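Long-range contact in plantazolicin methyltransferase BamL (Bacillus amyloliquefaciens subsp. plantarum, PDB 5DLY), which probably transfers methyl groups from S-adenosylmethionine to the N-terminal amine of the antibiotic precursor desmethylplantazolicin: residues A[2-16]-A[184-198]. Sequence-based numbering, arbitrary orientation.
With 5D7 (prop-2-en-1-yl 2-[(1S)-1-amino-4-carbamimidamidobutyl]-1,3-thiazole-4-carboxylate), chain B.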
ATOM      1  N   ILE A   2     -13.375  -6.565 -15.604  1.00 20.75           N
ATOM      2  CA  ILE A   2     -12.136  -6.188 -14.936  1.00 18.89           C
ATOM      3  C   ILE A   2     -11.103  -7.314 -15.021  1.00 18.80           C
ATOM      4  O   ILE A   2      -9.906  -7.043 -15.089  1.00 17.66           O
ATOM      5  CB  ILE A   2     -12.393  -5.699 -13.484  1.00 18.56           C
ATOM      6  CG1 ILE A   2     -11.142  -5.038 -12.879  1.00 18.35           C
ATOM      7  CG2 ILE A   2     -12.895  -6.833 -12.594  1.00 18.45           C
ATOM      8  CD1 ILE A   2     -10.633  -3.820 -13.626  1.00 18.27           C
ATOM      9  N   GLU A   3     -11.567  -8.568 -15.050  1.00 18.65           N
ATOM     10  CA  GLU A   3     -10.683  -9.719 -15.215  1.00 19.99           C
ATOM     11  C   GLU A   3      -9.832  -9.601 -16.486  1.00 19.19           C
ATOM     12  O   GLU A   3      -8.613  -9.760 -16.434  1.00 19.04           O
ATOM     13  CB  GLU A   3     -11.481 -11.034 -15.196  1.00 21.79           C
ATOM     14  CG  GLU A   3     -10.705 -12.278 -15.625  1.00 24.25           C
ATOM     15  CD  GLU A   3      -9.686 -12.737 -14.601  1.00 25.29           C
ATOM     16  OE1 GLU A   3      -9.861 -12.431 -13.401  1.00 27.43           O
ATOM     17  OE2 GLU A   3      -8.712 -13.417 -14.997  1.00 27.39           O
ATOM     18  N   THR A   4     -10.475  -9.309 -17.617  1.00 19.42           N
ATOM     19  CA  THR A   4      -9.754  -9.192 -18.886  1.00 19.17           C
ATOM     20  C   THR A   4      -8.812  -7.978 -18.929  1.00 18.10           C
ATOM     21  O   THR A   4      -7.692  -8.087 -19.437  1.00 17.89           O
ATOM     22  CB  THR A   4     -10.703  -9.158 -20.102  1.00 20.24           C
ATOM     23  OG1 THR A   4     -11.752 -10.118 -19.932  1.00 21.85           O
ATOM     24  CG2 THR A   4      -9.934  -9.488 -21.371  1.00 20.71           C
ATOM     25  N   ILE A   5      -9.251  -6.842 -18.386  1.00 17.47           N
ATOM     26  CA  ILE A   5      -8.379  -5.661 -18.266  1.00 17.16           C
ATOM     27  C   ILE A   5      -7.118  -6.039 -17.485  1.00 16.74           C
ATOM     28  O   ILE A   5      -5.999  -5.712 -17.888  1.00 16.50           O
ATOM     29  CB  ILE A   5      -9.101  -4.483 -17.573  1.00 17.41           C
ATOM     30  CG1 ILE A   5     -10.065  -3.802 -18.548  1.00 17.64           C
ATOM     31  CG2 ILE A   5      -8.101  -3.455 -17.037  1.00 17.39           C
ATOM     32  CD1 ILE A   5     -11.181  -3.026 -17.884  1.00 17.81           C
ATOM     33  N   VAL A   6      -7.312  -6.749 -16.378  1.00 16.40           N
ATOM     34  CA  VAL A   6      -6.193  -7.222 -15.560  1.00 16.13           C
ATOM     35  C   VAL A   6      -5.299  -8.213 -16.320  1.00 16.62           C
ATOM     36  O   VAL A   6      -4.077  -8.104 -16.269  1.00 16.74           O
ATOM     37  CB  VAL A   6      -6.689  -7.794 -14.210  1.00 15.79           C
ATOM     38  CG1 VAL A   6      -5.618  -8.638 -13.530  1.00 15.52           C
ATOM     39  CG2 VAL A   6      -7.133  -6.657 -13.307  1.00 15.41           C
ATOM     40  N   ARG A   7      -5.902  -9.158 -17.042  1.00 17.36           N
ATOM     41  CA  ARG A   7      -5.111 -10.129 -17.807  1.00 17.87           C
ATOM     42  C   ARG A   7      -4.322  -9.479 -18.939  1.00 18.02           C
ATOM     43  O   ARG A   7      -3.188  -9.877 -19.216  1.00 18.39           O
ATOM     44  CB  ARG A   7      -5.980 -11.272 -18.362  1.00 18.44           C
ATOM     45  CG  ARG A   7      -6.562 -12.217 -17.316  1.00 19.06           C
ATOM     46  CD  ARG A   7      -5.589 -13.295 -16.842  1.00 19.73           C
ATOM     47  NE  ARG A   7      -4.480 -12.774 -16.036  1.00 20.84           N
ATOM     48  CZ  ARG A   7      -4.588 -12.316 -14.788  1.00 21.83           C
ATOM     49  NH1 ARG A   7      -5.763 -12.291 -14.167  1.00 21.49           N
ATOM     50  NH2 ARG A   7      -3.510 -11.859 -14.166  1.00 22.48           N
ATOM     51  N   GLU A   8      -4.915  -8.469 -19.570  1.00 18.76           N
ATOM     52  CA  GLU A   8      -4.295  -7.827 -20.727  1.00 19.45           C
ATOM     53  C   GLU A   8      -3.172  -6.867 -20.358  1.00 19.05           C
ATOM     54  O   GLU A   8      -2.335  -6.538 -21.201  1.00 19.35           O
ATOM     55  CB  GLU A   8      -5.344  -7.130 -21.598  1.00 20.46           C
ATOM     56  CG  GLU A   8      -6.140  -8.096 -22.465  1.00 20.83           C
ATOM     57  CD  GLU A   8      -5.260  -8.941 -23.377  1.00 21.44           C
ATOM     58  OE1 GLU A   8      -5.083 -10.142 -23.092  1.00 22.46           O
ATOM     59  OE2 GLU A   8      -4.732  -8.409 -24.370  1.00 22.16           O
ATOM     60  N   SER A   9      -3.157  -6.439 -19.096  1.00 18.16           N
ATOM     61  CA  SER A   9      -2.080  -5.605 -18.558  1.00 17.80           C
ATOM     62  C   SER A   9      -1.040  -6.414 -17.774  1.00 17.08           C
ATOM     63  O   SER A   9      -0.110  -5.845 -17.189  1.00 16.08           O
ATOM     64  CB  SER A   9      -2.649  -4.472 -17.694  1.00 17.60           C
ATOM     65  OG  SER A   9      -3.590  -4.946 -16.744  1.00 18.19           O
ATOM     66  N   GLU A  10      -1.177  -7.737 -17.780  1.00 16.91           N
ATOM     67  CA  GLU A  10      -0.259  -8.610 -17.045  1.00 18.00           C
ATOM     68  C   GLU A  10       1.207  -8.443 -17.457  1.00 17.77           C
ATOM     69  O   GLU A  10       2.088  -8.372 -16.601  1.00 17.33           O
ATOM     70  CB  GLU A  10      -0.703 -10.072 -17.159  1.00 19.32           C
ATOM     71  CG  GLU A  10       0.113 -11.049 -16.335  1.00 21.02           C
ATOM     72  CD  GLU A  10      -0.376 -12.474 -16.487  1.00 21.78           C
ATOM     73  OE1 GLU A  10      -1.513 -12.767 -16.057  1.00 22.31           O
ATOM     74  OE2 GLU A  10       0.383 -13.295 -17.036  1.00 23.18           O
ATOM     75  N   ALA A  11       1.469  -8.368 -18.761  1.00 18.03           N
ATOM     76  CA  ALA A  11       2.833  -8.199 -19.256  1.00 18.12           C
ATOM     77  C   ALA A  11       3.472  -6.912 -18.741  1.00 17.75           C
ATOM     78  O   ALA A  11       4.658  -6.892 -18.427  1.00 18.22           O
ATOM     79  CB  ALA A  11       2.863  -8.238 -20.778  1.00 18.34           C
ATOM     80  N   ASN A  12       2.680  -5.847 -18.644  1.00 17.32           N
ATOM     81  CA  ASN A  12       3.170  -4.590 -18.085  1.00 16.96           C
ATOM     82  C   ASN A  12       3.592  -4.755 -16.630  1.00 16.14           C
ATOM     83  O   ASN A  12       4.628  -4.240 -16.217  1.00 15.26           O
ATOM     84  CB  ASN A  12       2.122  -3.486 -18.213  1.00 17.65           C
ATOM     85  CG  ASN A  12       1.844  -3.106 -19.656  1.00 19.10           C
ATOM     86  OD1 ASN A  12       2.715  -3.211 -20.524  1.00 19.65           O
ATOM     87  ND2 ASN A  12       0.625  -2.655 -19.916  1.00 20.34           N
ATOM     88  N   ARG A  13       2.795  -5.499 -15.870  1.00 15.94           N
ATOM     89  CA  ARG A  13       3.063  -5.717 -14.453  1.00 15.41           C
ATOM     90  C   ARG A  13       4.302  -6.585 -14.258  1.00 15.44           C
ATOM     91  O   ARG A  13       5.105  -6.325 -13.359  1.00 15.07           O
ATOM     92  CB  ARG A  13       1.839  -6.319 -13.750  1.00 14.96           C
ATOM     93  CG  ARG A  13       0.644  -5.382 -13.703  1.00 14.55           C
ATOM     94  CD  ARG A  13      -0.391  -5.835 -12.684  1.00 14.49           C
ATOM     95  NE  ARG A  13      -0.887  -7.171 -13.009  1.00 14.26           N
ATOM     96  CZ  ARG A  13      -1.827  -7.420 -13.916  1.00 13.88           C
ATOM     97  NH1 ARG A  13      -2.404  -6.424 -14.587  1.00 13.89           N
ATOM     98  NH2 ARG A  13      -2.195  -8.669 -14.145  1.00 13.25           N
ATOM     99  N   ILE A  14       4.476  -7.591 -15.123  1.00 16.12           N
ATOM    100  CA  ILE A  14       5.693  -8.412 -15.100  1.00 17.05           C
ATOM    101  C   ILE A  14       6.933  -7.545 -15.329  1.00 16.20           C
ATOM    102  O   ILE A  14       7.928  -7.689 -14.622  1.00 16.66           O
ATOM    103  CB  ILE A  14       5.664  -9.570 -16.134  1.00 17.90           C
ATOM    104  CG1 ILE A  14       4.424 -10.459 -15.953  1.00 19.21           C
ATOM    105  CG2 ILE A  14       6.970 -10.365 -16.086  1.00 18.54           C
ATOM    106  CD1 ILE A  14       4.289 -11.129 -14.603  1.00 20.18           C
ATOM    107  N   GLN A  15       6.849  -6.639 -16.304  1.00 15.97           N
ATOM    108  CA  GLN A  15       7.933  -5.711 -16.615  1.00 15.96           C
ATOM    109  C   GLN A  15       8.241  -4.764 -15.455  1.00 15.16           C
ATOM    110  O   GLN A  15       9.407  -4.537 -15.137  1.00 15.40           O
ATOM    111  CB  GLN A  15       7.625  -4.926 -17.900  1.00 16.79           C
ATOM    112  CG  GLN A  15       8.651  -3.858 -18.272  1.00 17.88           C
ATOM    113  CD  GLN A  15      10.052  -4.410 -18.500  1.00 18.44           C
ATOM    114  OE1 GLN A  15      10.227  -5.583 -18.838  1.00 19.09           O
ATOM    115  NE2 GLN A  15      11.060  -3.564 -18.312  1.00 19.02           N
ATOM    116  N   ALA A  16       7.202  -4.235 -14.807  1.00 14.22           N
ATOM    117  CA  ALA A  16       7.388  -3.342 -13.655  1.00 14.02           C
ATOM    118  C   ALA A  16       8.130  -4.064 -12.529  1.00 13.78           C
ATOM    119  O   ALA A  16       8.981  -3.485 -11.849  1.00 13.53           O
ATOM    120  CB  ALA A  16       6.048  -2.821 -13.159  1.00 13.97           C
ATOM    121  N   ASP A 184       7.970   2.346 -16.699  1.00 13.31           N
ATOM    122  CA  ASP A 184       7.521   0.973 -16.468  1.00 13.31           C
ATOM    123  C   ASP A 184       6.540   0.867 -15.290  1.00 13.09           C
ATOM    124  O   ASP A 184       5.542   0.144 -15.376  1.00 13.32           O
ATOM    125  CB  ASP A 184       8.704   0.034 -16.242  1.00 14.16           C
ATOM    126  CG  ASP A 184       9.420  -0.346 -17.527  1.00 15.01           C
ATOM    127  OD1 ASP A 184       8.914  -0.046 -18.638  1.00 15.90           O
ATOM    128  OD2 ASP A 184      10.486  -0.972 -17.412  1.00 15.73           O
ATOM    129  N   GLN A 185       6.809   1.600 -14.211  1.00 12.81           N
ATOM    130  CA  GLN A 185       5.921   1.556 -13.040  1.00 12.24           C
ATOM    131  C   GLN A 185       4.525   2.104 -13.362  1.00 12.26           C
ATOM    132  O   GLN A 185       3.515   1.481 -13.024  1.00 12.08           O
ATOM    133  CB  GLN A 185       6.526   2.280 -11.829  1.00 11.90           C
ATOM    134  CG  GLN A 185       7.834   1.700 -11.295  1.00 11.38           C
ATOM    135  CD  GLN A 185       7.811   0.180 -11.172  1.00 11.24           C
ATOM    136  OE1 GLN A 185       8.665  -0.524 -11.725  1.00 12.39           O
ATOM    137  NE2 GLN A 185       6.826  -0.331 -10.460  1.00 10.43           N
ATOM    138  N   TYR A 186       4.464   3.276 -13.996  1.00 12.47           N
ATOM    139  CA  TYR A 186       3.172   3.864 -14.349  1.00 13.20           C
ATOM    140  C   TYR A 186       2.399   3.061 -15.387  1.00 13.51           C
ATOM    141  O   TYR A 186       1.182   2.952 -15.284  1.00 13.39           O
ATOM    142  CB  TYR A 186       3.302   5.337 -14.768  1.00 14.04           C
ATOM    143  CG  TYR A 186       3.496   6.267 -13.591  1.00 14.63           C
ATOM    144  CD1 TYR A 186       2.402   6.766 -12.876  1.00 14.92           C
ATOM    145  CD2 TYR A 186       4.778   6.637 -13.177  1.00 15.10           C
ATOM    146  CE1 TYR A 186       2.585   7.617 -11.791  1.00 15.83           C
ATOM    147  CE2 TYR A 186       4.971   7.475 -12.089  1.00 15.88           C
ATOM    148  CZ  TYR A 186       3.876   7.959 -11.399  1.00 16.19           C
ATOM    149  OH  TYR A 186       4.089   8.792 -10.325  1.00 16.72           O
ATOM    150  N   ARG A 187       3.104   2.481 -16.363  1.00 14.64           N
ATOM    151  CA  ARG A 187       2.463   1.664 -17.397  1.00 15.99           C
ATOM    152  C   ARG A 187       1.776   0.425 -16.801  1.00 15.22           C
ATOM    153  O   ARG A 187       0.752  -0.032 -17.312  1.00 15.72           O
ATOM    154  CB  ARG A 187       3.485   1.241 -18.464  1.00 17.88           C
ATOM    155  CG  ARG A 187       2.868   0.858 -19.807  1.00 20.78           C
ATOM    156  CD  ARG A 187       3.859   0.191 -20.762  1.00 23.46           C
ATOM    157  NE  ARG A 187       5.077   0.978 -20.979  1.00 26.49           N
ATOM    158  CZ  ARG A 187       6.287   0.628 -20.546  1.00 27.77           C
ATOM    159  NH1 ARG A 187       6.456  -0.515 -19.887  1.00 29.21           N
ATOM    160  NH2 ARG A 187       7.332   1.414 -20.783  1.00 28.59           N
ATOM    161  N   ALA A 188       2.329  -0.092 -15.703  1.00 14.33           N
ATOM    162  CA  ALA A 188       1.761  -1.257 -15.022  1.00 13.58           C
ATOM    163  C   ALA A 188       0.585  -0.898 -14.118  1.00 13.33           C
ATOM    164  O   ALA A 188      -0.121  -1.785 -13.635  1.00 13.87           O
ATOM    165  CB  ALA A 188       2.835  -1.966 -14.211  1.00 13.60           C
ATOM    166  N   SER A 189       0.377   0.393 -13.886  1.00 12.84           N
ATOM    167  CA  SER A 189      -0.612   0.836 -12.896  1.00 12.51           C
ATOM    168  C   SER A 189      -2.042   0.810 -13.424  1.00 12.98           C
ATOM    169  O   SER A 189      -2.269   0.780 -14.636  1.00 13.61           O
ATOM    170  CB  SER A 189      -0.281   2.252 -12.419  1.00 12.21           C
ATOM    171  OG  SER A 189       1.066   2.318 -11.979  1.00 11.76           O
ATOM    172  N   LEU A 190      -3.003   0.821 -12.501  1.00 12.95           N
ATOM    173  CA  LEU A 190      -4.404   0.966 -12.861  1.00 13.35           C
ATOM    174  C   LEU A 190      -4.764   2.444 -12.904  1.00 13.25           C
ATOM    175  O   LEU A 190      -4.063   3.289 -12.333  1.00 12.88           O
ATOM    176  CB  LEU A 190      -5.300   0.255 -11.844  1.00 13.75           C
ATOM    177  CG  LEU A 190      -5.103  -1.263 -11.707  1.00 14.59           C
ATOM    178  CD1 LEU A 190      -5.874  -1.792 -10.510  1.00 15.23           C
ATOM    179  CD2 LEU A 190      -5.464  -2.029 -12.976  1.00 15.85           C
ATOM    180  N   THR A 191      -5.868   2.751 -13.576  1.00 13.41           N
ATOM    181  CA  THR A 191      -6.484   4.061 -13.480  1.00 14.13           C
ATOM    182  C   THR A 191      -7.495   4.035 -12.342  1.00 14.60           C
ATOM    183  O   THR A 191      -7.886   2.966 -11.863  1.00 14.08           O
ATOM    184  CB  THR A 191      -7.236   4.442 -14.769  1.00 14.56           C
ATOM    185  OG1 THR A 191      -8.261   3.471 -15.019  1.00 15.58           O
ATOM    186  CG2 THR A 191      -6.295   4.509 -15.957  1.00 14.59           C
ATOM    187  N   MET A 192      -7.923   5.216 -11.911  1.00 15.65           N
ATOM    188  CA  MET A 192      -8.979   5.333 -10.920  1.00 17.89           C
ATOM    189  C   MET A 192     -10.218   4.510 -11.292  1.00 17.51           C
ATOM    190  O   MET A 192     -10.751   3.769 -10.464  1.00 16.88           O
ATOM    191  CB  MET A 192      -9.355   6.804 -10.740  1.00 20.57           C
ATOM    192  CG  MET A 192     -10.518   7.024  -9.798  1.00 24.49           C
ATOM    193  SD  MET A 192     -10.244   6.159  -8.249  1.00 30.39           S
ATOM    194  CE  MET A 192      -8.959   7.177  -7.533  1.00 27.52           C
ATOM    195  N   GLU A 193     -10.658   4.655 -12.541  1.00 17.73           N
ATOM    196  CA  GLU A 193     -11.802   3.923 -13.070  1.00 18.16           C
ATOM    197  C   GLU A 193     -11.636   2.403 -12.925  1.00 16.69           C
ATOM    198  O   GLU A 193     -12.545   1.715 -12.442  1.00 16.58           O
ATOM    199  CB  GLU A 193     -12.001   4.309 -14.540  1.00 19.81           C
ATOM    200  CG  GLU A 193     -13.104   3.563 -15.263  1.00 22.44           C
ATOM    201  CD  GLU A 193     -13.139   3.905 -16.739  1.00 23.59           C
ATOM    202  OE1 GLU A 193     -12.353   3.319 -17.516  1.00 24.44           O
ATOM    203  OE2 GLU A 193     -13.959   4.763 -17.115  1.00 25.85           O
ATOM    204  N   GLU A 194     -10.478   1.886 -13.330  1.00 15.66           N
ATOM    205  CA  GLU A 194     -10.207   0.447 -13.267  1.00 15.01           C
ATOM    206  C   GLU A 194     -10.135  -0.057 -11.834  1.00 14.35           C
ATOM    207  O   GLU A 194     -10.610  -1.149 -11.535  1.00 14.33           O
ATOM    208  CB  GLU A 194      -8.907   0.100 -13.993  1.00 15.88           C
ATOM    209  CG  GLU A 194      -8.977   0.263 -15.503  1.00 16.46           C
ATOM    210  CD  GLU A 194      -7.610   0.285 -16.150  1.00 17.15           C
ATOM    211  OE1 GLU A 194      -6.592   0.419 -15.429  1.00 17.20           O
ATOM    212  OE2 GLU A 194      -7.543   0.163 -17.394  1.00 17.93           O
ATOM    213  N   PHE A 195      -9.517   0.742 -10.968  1.00 14.01           N
ATOM    214  CA  PHE A 195      -9.364   0.408  -9.558  1.00 13.92           C
ATOM    215  C   PHE A 195     -10.724   0.337  -8.867  1.00 14.34           C
ATOM    216  O   PHE A 195     -10.984  -0.594  -8.089  1.00 13.91           O
ATOM    217  CB  PHE A 195      -8.450   1.457  -8.911  1.00 13.24           C
ATOM    218  CG  PHE A 195      -7.984   1.127  -7.512  1.00 12.83           C
ATOM    219  CD1 PHE A 195      -7.533  -0.145  -7.175  1.00 13.07           C
ATOM    220  CD2 PHE A 195      -7.947   2.124  -6.548  1.00 13.11           C
ATOM    221  CE1 PHE A 195      -7.082  -0.421  -5.883  1.00 13.37           C
ATOM    222  CE2 PHE A 195      -7.493   1.858  -5.259  1.00 12.98           C
ATOM    223  CZ  PHE A 195      -7.065   0.580  -4.930  1.00 13.30           C
ATOM    224  N   LYS A 196     -11.593   1.304  -9.169  1.00 15.12           N
ATOM    225  CA  LYS A 196     -12.964   1.326  -8.636  1.00 16.73           C
ATOM    226  C   LYS A 196     -13.736   0.072  -9.033  1.00 17.14           C
ATOM    227  O   LYS A 196     -14.410  -0.543  -8.194  1.00 17.16           O
ATOM    228  CB  LYS A 196     -13.720   2.569  -9.118  1.00 17.89           C
ATOM    229  CG  LYS A 196     -13.483   3.831  -8.302  1.00 20.08           C
ATOM    230  CD  LYS A 196     -14.544   4.875  -8.638  1.00 21.39           C
ATOM    231  CE  LYS A 196     -14.544   6.041  -7.657  1.00 22.54           C
ATOM    232  NZ  LYS A 196     -14.120   7.334  -8.269  1.00 23.32           N
ATOM    233  N   GLN A 197     -13.619  -0.308 -10.306  1.00 17.35           N
ATOM    234  CA  GLN A 197     -14.269  -1.515 -10.811  1.00 18.54           C
ATOM    235  C   GLN A 197     -13.758  -2.764 -10.096  1.00 17.19           C
ATOM    236  O   GLN A 197     -14.544  -3.637  -9.710  1.00 17.45           O
ATOM    237  CB  GLN A 197     -14.083  -1.648 -12.326  1.00 20.53           C
ATOM    238  CG  GLN A 197     -14.989  -2.694 -12.973  1.00 23.80           C
ATOM    239  CD  GLN A 197     -16.458  -2.535 -12.610  1.00 25.54           C
ATOM    240  OE1 GLN A 197     -17.034  -1.447 -12.720  1.00 28.22           O
ATOM    241  NE2 GLN A 197     -17.076  -3.626 -12.175  1.00 26.57           N
ATOM    242  N   LEU A 198     -12.441  -2.840  -9.903  1.00 15.91           N
ATOM    243  CA  LEU A 198     -11.838  -3.973  -9.208  1.00 15.20           C
ATOM    244  C   LEU A 198     -12.360  -4.109  -7.766  1.00 15.16           C
ATOM    245  O   LEU A 198     -12.734  -5.206  -7.346  1.00 14.62           O
ATOM    246  CB  LEU A 198     -10.299  -3.872  -9.221  1.00 15.14           C
ATOM    247  CG  LEU A 198      -9.482  -5.120  -8.845  1.00 15.28           C
ATOM    248  CD1 LEU A 198      -8.118  -5.079  -9.526  1.00 15.28           C
ATOM    249  CD2 LEU A 198      -9.325  -5.285  -7.338  1.00 15.39           C
TER
HETATM  250  O9  5D7 B 300       4.956   6.377  -4.986  1.00 16.75           O
HETATM  251  C6  5D7 B 300       5.666   6.511  -5.970  1.00 16.40           C
HETATM  252  O7  5D7 B 300       5.826   7.797  -6.603  1.00 18.14           O
HETATM  253  C8  5D7 B 300       5.066   8.938  -6.193  1.00 20.46           C
HETATM  254  C2  5D7 B 300       6.420   5.370  -6.541  1.00 14.60           C
HETATM  255  N3  5D7 B 300       6.512   4.172  -5.904  1.00 13.79           N
HETATM  256  C4  5D7 B 300       7.237   3.240  -6.541  1.00 13.23           C
HETATM  257  S5  5D7 B 300       7.853   3.921  -8.012  1.00 13.61           S
HETATM  258  C1  5D7 B 300       7.114   5.459  -7.757  1.00 14.40           C
HETATM  259  CA  5D7 B 300       7.561   1.849  -6.162  1.00 12.82           C
HETATM  260  N   5D7 B 300       7.125   1.654  -4.785  1.00 13.74           N
HETATM  261  CB  5D7 B 300       6.894   0.827  -7.094  1.00 12.17           C
HETATM  262  CG  5D7 B 300       5.437   1.114  -7.471  1.00 11.60           C
HETATM  263  CD  5D7 B 300       4.718  -0.203  -7.721  1.00 11.40           C
HETATM  264  NE  5D7 B 300       3.375   0.072  -8.214  1.00 11.25           N
HETATM  265  CZ  5D7 B 300       2.974   0.267  -9.472  1.00 10.96           C
HETATM  266  NH2 5D7 B 300       1.759   0.501  -9.715  1.00 11.00           N
HETATM  267  NH1 5D7 B 300       3.804   0.196 -10.434  1.00 10.97           N
HETATM  268  C3  5D7 B 300       5.420  10.091  -7.097  1.00 22.92           C
HETATM  269  C5  5D7 B 300       5.448  11.328  -6.642  1.00 24.55           C
HETATM  270  O   HOH W   1       5.446  -1.703 -17.388  1.00 17.87           O
HETATM  271  O   HOH W   2      -2.241  -3.453 -14.275  1.00 17.23           O
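Gln15 reaches over to Asp184 with its amide, NE2 donating to OD2 at 2.8 Å in an almost straight bond. The donor lies above the carboxylate, whose plane stands 79° from that of the amide. OD2 also accepts from Trp19 in helix 10-21, while OD1 forms a salt bridge with Arg187 NH1, so a buried carboxylate is shared among three donors and its negative charge is probably well stabilised.

Arg13 runs along Ala188: from CB the chain leads to CG, which rests 3.7 Å from Ala188 O. CD continues past that carbonyl, and a bend at chi3 turns the guanidinium toward the end of helix 2-8, where NH1 and NH2 together grip Val6 O end-on. NE and NH2 also bond Phe136 O and Lys137 O in the loop before helix 139-148; NH1 meets a water that donates to Ala188 O. An arginine suits this place because the five N-H hydrogens of its planar tip can reach carbonyls of helix 2-8 and of that loop at once.

Between these polar groups the backbones come close. Ala16 CB presses on Ala188 CB at 3.5 Å, a tight fit that two methyls permit, and another water joins Asn12 O to Asp184 O.

Farther along, helix 2-8 crosses helix 192-198 at -126°. With CG1 anti to its backbone N (chi1 -168°), Ile2 lays CG1 against Leu198 CB and brings CD1 to 3.4 Å from Glu194 O. Glu194 completes a capping box with Thr191 and pairs with Arg163.

The N-terminal helices thus pack against a segment of the Rossmann-like methyltransferase domain whose Gln185 O and Ser189 OG bind the guanidinium of the substrate analogue, so the shared Asp184 carboxylate, two bridging waters and the Ala16-Ala188 contact probably help to position that wall of the pocket.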